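Local atomic coordinates of putative peptidase (Bacteroides fragilis, PDB entry 5DYN), a protein that is probably a C11 (clostripain-family) cysteine protease implicated in activating the Bacteroides fragilis toxin, of which this chain is an N-terminal part. Residues Y56-Y60 with S61-L65; L31-A34 with D35-M39. All coordinates share one frame; numbering follows the deposited sequence.

Interaction 1: Y56-Y60 with S61-L65. With NA (sodium ion), chain D; NA (sodium ion), chain C.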
loop_
_atom_site.group_PDB
_atom_site.type_symbol
_atom_site.label_atom_id
_atom_site.label_comp_id
_atom_site.label_asym_id
_atom_site.label_seq_id
_atom_site.Cartn_x
_atom_site.Cartn_y
_atom_site.Cartn_z
ATOM N N TYR A 56 -13.340 -10.678 1.349
ATOM C CA TYR A 56 -13.822 -10.734 -0.021
ATOM C C TYR A 56 -12.728 -11.355 -0.883
ATOM O O TYR A 56 -11.619 -10.828 -0.966
ATOM C CB TYR A 56 -14.205 -9.344 -0.532
ATOM C CG TYR A 56 -14.602 -9.332 -1.988
ATOM C CD1 TYR A 56 -15.872 -9.732 -2.384
ATOM C CD2 TYR A 56 -13.704 -8.936 -2.970
ATOM C CE1 TYR A 56 -16.238 -9.727 -3.716
ATOM C CE2 TYR A 56 -14.057 -8.931 -4.301
ATOM C CZ TYR A 56 -15.327 -9.328 -4.670
ATOM O OH TYR A 56 -15.685 -9.325 -6.000
ATOM N N ILE A 57 -13.032 -12.486 -1.506
ATOM C CA ILE A 57 -12.047 -13.176 -2.327
ATOM C C ILE A 57 -12.587 -13.440 -3.728
ATOM O O ILE A 57 -13.622 -14.085 -3.908
ATOM C CB ILE A 57 -11.592 -14.510 -1.671
ATOM C CG1 ILE A 57 -10.846 -15.393 -2.677
ATOM C CG2 ILE A 57 -12.772 -15.252 -1.061
ATOM C CD1 ILE A 57 -9.437 -14.920 -2.988
ATOM N N ASP A 58 -11.877 -12.915 -4.719
ATOM C CA ASP A 58 -12.235 -13.111 -6.115
ATOM C C ASP A 58 -11.055 -13.724 -6.862
ATOM O O ASP A 58 -10.234 -13.007 -7.439
ATOM C CB ASP A 58 -12.653 -11.787 -6.757
ATOM C CG ASP A 58 -13.206 -11.967 -8.156
ATOM O OD1 ASP A 58 -13.562 -13.111 -8.509
ATOM O OD2 ASP A 58 -13.288 -10.967 -8.903
ATOM N N ASP A 59 -10.966 -15.051 -6.837
ATOM C CA ASP A 59 -9.859 -15.753 -7.478
ATOM C C ASP A 59 -10.253 -16.252 -8.866
ATOM O O ASP A 59 -10.757 -15.484 -9.681
ATOM C CB ASP A 59 -9.377 -16.914 -6.601
ATOM C CG ASP A 59 -10.515 -17.653 -5.929
ATOM O OD1 ASP A 59 -11.655 -17.594 -6.434
ATOM O OD2 ASP A 59 -10.266 -18.294 -4.890
ATOM N N TYR A 60 -10.023 -17.532 -9.140
ATOM C CA TYR A 60 -10.378 -18.086 -10.444
ATOM C C TYR A 60 -11.775 -18.693 -10.431
ATOM O O TYR A 60 -12.182 -19.353 -11.383
ATOM C CB TYR A 60 -9.355 -19.131 -10.890
ATOM C CG TYR A 60 -8.033 -18.539 -11.315
ATOM C CD1 TYR A 60 -7.903 -17.173 -11.543
ATOM C CD2 TYR A 60 -6.914 -19.344 -11.495
ATOM C CE1 TYR A 60 -6.700 -16.625 -11.934
ATOM C CE2 TYR A 60 -5.701 -18.804 -11.884
ATOM C CZ TYR A 60 -5.602 -17.444 -12.103
ATOM O OH TYR A 60 -4.402 -16.897 -12.487
ATOM N N SER A 61 -12.504 -18.468 -9.344
ATOM C CA SER A 61 -13.907 -18.859 -9.270
ATOM C C SER A 61 -14.741 -17.682 -8.771
ATOM O O SER A 61 -14.198 -16.616 -8.476
ATOM C CB SER A 61 -14.088 -20.083 -8.366
ATOM O OG SER A 61 -13.446 -19.906 -7.118
ATOM N N ALA A 62 -16.053 -17.880 -8.684
ATOM C CA ALA A 62 -16.989 -16.806 -8.352
ATOM C C ALA A 62 -16.620 -16.071 -7.065
ATOM O O ALA A 62 -16.226 -16.697 -6.081
ATOM C CB ALA A 62 -18.403 -17.362 -8.246
ATOM N N PRO A 63 -16.742 -14.734 -7.079
ATOM C CA PRO A 63 -16.455 -13.905 -5.905
ATOM C C PRO A 63 -17.324 -14.294 -4.718
ATOM O O PRO A 63 -18.423 -14.814 -4.907
ATOM C CB PRO A 63 -16.786 -12.486 -6.381
ATOM C CG PRO A 63 -16.674 -12.545 -7.862
ATOM C CD PRO A 63 -17.129 -13.921 -8.244
ATOM N N ARG A 64 -16.834 -14.048 -3.509
ATOM C CA ARG A 64 -17.588 -14.389 -2.315
ATOM C C ARG A 64 -17.131 -13.571 -1.113
ATOM O O ARG A 64 -15.936 -13.388 -0.885
ATOM C CB ARG A 64 -17.460 -15.886 -2.021
ATOM C CG ARG A 64 -16.025 -16.383 -1.992
ATOM C CD ARG A 64 -15.899 -17.767 -2.597
ATOM N NE ARG A 64 -14.527 -18.264 -2.541
ATOM C CZ ARG A 64 -13.635 -18.131 -3.519
ATOM N NH1 ARG A 64 -13.963 -17.519 -4.647
ATOM N NH2 ARG A 64 -12.413 -18.619 -3.369
ATOM N N LEU A 65 -18.098 -13.067 -0.356
ATOM C CA LEU A 65 -17.805 -12.371 0.885
ATOM C C LEU A 65 -18.085 -13.294 2.061
ATOM O O LEU A 65 -19.214 -13.745 2.253
ATOM C CB LEU A 65 -18.628 -11.090 1.007
ATOM C CG LEU A 65 -18.401 -10.324 2.312
ATOM C CD1 LEU A 65 -16.933 -9.947 2.452
ATOM C CD2 LEU A 65 -19.291 -9.095 2.382
HETATM NA NA NA D . -13.024 -14.734 -10.254
HETATM NA NA NA C . -13.400 -10.973 -11.534
#

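Interaction 2: L31-A34 with D35-M39. With NA (sodium ion), chain E.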
loop_
_atom_site.group_PDB
_atom_site.type_symbol
_atom_site.label_atom_id
_atom_site.label_comp_id
_atom_site.label_asym_id
_atom_site.label_seq_id
_atom_site.Cartn_x
_atom_site.Cartn_y
_atom_site.Cartn_z
ATOM N N LEU A 31 -1.678 -18.111 -4.758
ATOM C CA LEU A 31 -1.163 -17.710 -3.451
ATOM C C LEU A 31 -2.266 -17.269 -2.490
ATOM O O LEU A 31 -2.027 -17.110 -1.294
ATOM C CB LEU A 31 -0.147 -16.579 -3.617
ATOM C CG LEU A 31 1.157 -16.930 -4.330
ATOM C CD1 LEU A 31 1.853 -15.671 -4.815
ATOM C CD2 LEU A 31 2.069 -17.719 -3.401
ATOM N N ALA A 32 -3.470 -17.073 -3.016
ATOM C CA ALA A 32 -4.586 -16.554 -2.229
ATOM C C ALA A 32 -5.008 -17.516 -1.126
ATOM O O ALA A 32 -5.346 -17.100 -0.018
ATOM C CB ALA A 32 -5.766 -16.247 -3.136
ATOM N N SER A 33 -4.983 -18.806 -1.442
ATOM C CA SER A 33 -5.430 -19.839 -0.519
ATOM C C SER A 33 -4.612 -19.866 0.770
ATOM O O SER A 33 -5.169 -19.923 1.866
ATOM C CB SER A 33 -5.375 -21.206 -1.199
ATOM O OG SER A 33 -5.773 -22.229 -0.306
ATOM N N ALA A 34 -3.291 -19.825 0.629
ATOM C CA ALA A 34 -2.390 -19.876 1.774
ATOM C C ALA A 34 -2.677 -18.750 2.758
ATOM O O ALA A 34 -2.815 -18.986 3.957
ATOM C CB ALA A 34 -0.945 -19.817 1.312
ATOM N N ASP A 35 -2.776 -17.529 2.240
ATOM C CA ASP A 35 -3.062 -16.354 3.059
ATOM C C ASP A 35 -4.375 -16.488 3.825
ATOM O O ASP A 35 -4.428 -16.211 5.023
ATOM C CB ASP A 35 -3.094 -15.098 2.189
ATOM C CG ASP A 35 -1.710 -14.612 1.819
ATOM O OD1 ASP A 35 -0.732 -15.353 2.067
ATOM O OD2 ASP A 35 -1.601 -13.493 1.273
ATOM N N ILE A 36 -5.429 -16.912 3.134
ATOM C CA ILE A 36 -6.726 -17.111 3.773
ATOM C C ILE A 36 -6.621 -18.145 4.892
ATOM O O ILE A 36 -7.208 -17.979 5.962
ATOM C CB ILE A 36 -7.800 -17.553 2.755
ATOM C CG1 ILE A 36 -8.024 -16.454 1.713
ATOM C CG2 ILE A 36 -9.106 -17.882 3.461
ATOM C CD1 ILE A 36 -9.212 -16.693 0.796
ATOM N N GLU A 37 -5.858 -19.206 4.650
ATOM C CA GLU A 37 -5.646 -20.222 5.673
ATOM C C GLU A 37 -4.839 -19.645 6.832
ATOM O O GLU A 37 -5.111 -19.942 7.995
ATOM C CB GLU A 37 -4.946 -21.449 5.082
ATOM C CG GLU A 37 -5.767 -22.160 4.006
ATOM C CD GLU A 37 -7.025 -22.826 4.547
ATOM O OE1 GLU A 37 -7.121 -23.037 5.776
ATOM O OE2 GLU A 37 -7.930 -23.127 3.739
ATOM N N GLU A 38 -3.858 -18.808 6.510
ATOM C CA GLU A 38 -3.083 -18.111 7.530
ATOM C C GLU A 38 -3.976 -17.187 8.357
ATOM O O GLU A 38 -3.735 -16.971 9.544
ATOM C CB GLU A 38 -1.951 -17.309 6.894
ATOM C CG GLU A 38 -0.841 -18.154 6.300
ATOM C CD GLU A 38 0.190 -17.316 5.569
ATOM O OE1 GLU A 38 0.165 -16.075 5.718
ATOM O OE2 GLU A 38 1.018 -17.894 4.836
ATOM N N MET A 39 -5.009 -16.645 7.721
ATOM C CA MET A 39 -5.952 -15.778 8.413
ATOM C C MET A 39 -6.763 -16.562 9.440
ATOM O O MET A 39 -6.957 -16.101 10.565
ATOM C CB MET A 39 -6.878 -15.086 7.412
ATOM C CG MET A 39 -6.162 -14.086 6.527
ATOM S SD MET A 39 -7.159 -13.399 5.192
ATOM C CE MET A 39 -5.887 -12.492 4.310
HETATM NA NA NA E . 1.153 -15.203 3.607
HETATM O O HOH W 1 2.492 -17.224 2.803
#

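Interaction 1: Y56-Y60 with S61-L65
Arg64 reaches back over the turn to grip Asp59, and its side chain touches the 56-60 segment for much of its length. CB leaves the strand on the same sheet face as Ile57. CG lies between the backbone N and the carbonyl carbon (chi1 51°), with Arg64 CG 3.6 Å from Ile57 CG2. A bend at chi2 (-142°) then carries the chain along the isoleucine: Arg64 NE runs 3.8 Å from Ile57 CG2, which lies over one face of the guanidinium, offset toward its rim. At the tip the two terminal nitrogens take one carboxylate oxygen each, end-on: Arg64 NH2 to Asp59 OD2 at 2.7 Å, Arg64 NH1 to Asp59 OD1 at 2.9 Å. Both approach on the syn side, though the carboxylate and guanidinium planes are 31° apart. NH1 also donates to Ala62 O.

This is the turn of the antiparallel hairpin formed by strands 51-58 and 64-70 of the mixed sheet. Ile57 and Arg64 form a hydrogen-bonded pair, with Ile57 N to Arg64 O at 3.1 Å and a more bent bond from Arg64 N to Ile57 O at 3.2 Å. Asp59 OD1 holds the loop as well, accepting from Ser61 N and Ser61 OG above the carboxylate plane, so three donors converge on it.

On the side of Tyr56 and Leu65, Tyr56 OH is 3.4 Å from Pro63 CB; its polar partners include Ser89. Asp58 joins two sodium ions. Its OD1 coordinates one at 2.4 Å, and Asp59 O, Ser61 O, Gln25 and Glu86 are further ligands of that ion. OD2 coordinates the second, shared with Gln25, Gln87 and Asp5 of a neighbouring chain. Ser89 hydrogen-bonds OD2 too.

Interaction 2: L31-A34 with D35-M39
One turn of helix 29-43, the helix of the beta-alpha-beta unit between strands 16-23 and 51-58, brings Ala32, Ser33 and Ala34 against Ile36, Glu37 and Glu38. Successive amides donate four residues back, from Ile36 N to Ala32 O at 3.2 Å to Glu38 N to Ala34 O at 2.8 Å. The side chains of the second segment lie close to the same carbonyls: Ile36 CG1 is 3.3 Å from Ala32 O, and Glu38 CG is 3.2 Å from Ala34 O.

Asp35 and Glu38, three residues apart, bring their carboxylates to one sodium ion. Asp35 OD1 binds it at 2.4 Å. Glu38 is extended beyond CG (chi2 175°), which carries its carboxylate out to the metal; OE1 binds at 2.5 Å and OE2 more loosely at 3.0 Å. A water and the carbonyl oxygens of Pro61 and Ala63 of a neighbouring chain complete the ligands. Asp35 OD2 accepts from Trp116 NE1, so both carboxylate oxygens are held and its rotation is fixed, and Glu38 OE1 accepts from Tyr65 N of the neighbouring chain. Acidic residues at i and i+3 on one side of the helix thus make a sodium site that is completed where two chains meet.

How the interactions relate
Interaction 2 precedes interaction 1 along the chain: helix 29-43 leads into strand 51-58, the last strand of the beta-alpha-beta unit and the first of the hairpin. Their centres are about 13 Å apart, and they meet through Ile57, with Ile57 CD1 3.9 Å from Ala32 CB and Ile57 CG1 4.1 Å from Ile36 CD1. Ile57 is thus packed between the helix and Arg64 of the hairpin. Both contacts bind sodium through acidic side chains, but at separate sites: two ions at the hairpin turn, and one between Asp35 and Glu38, about 12 Å from the side chain of Ile57. All four segments lie within the clostripain-family region.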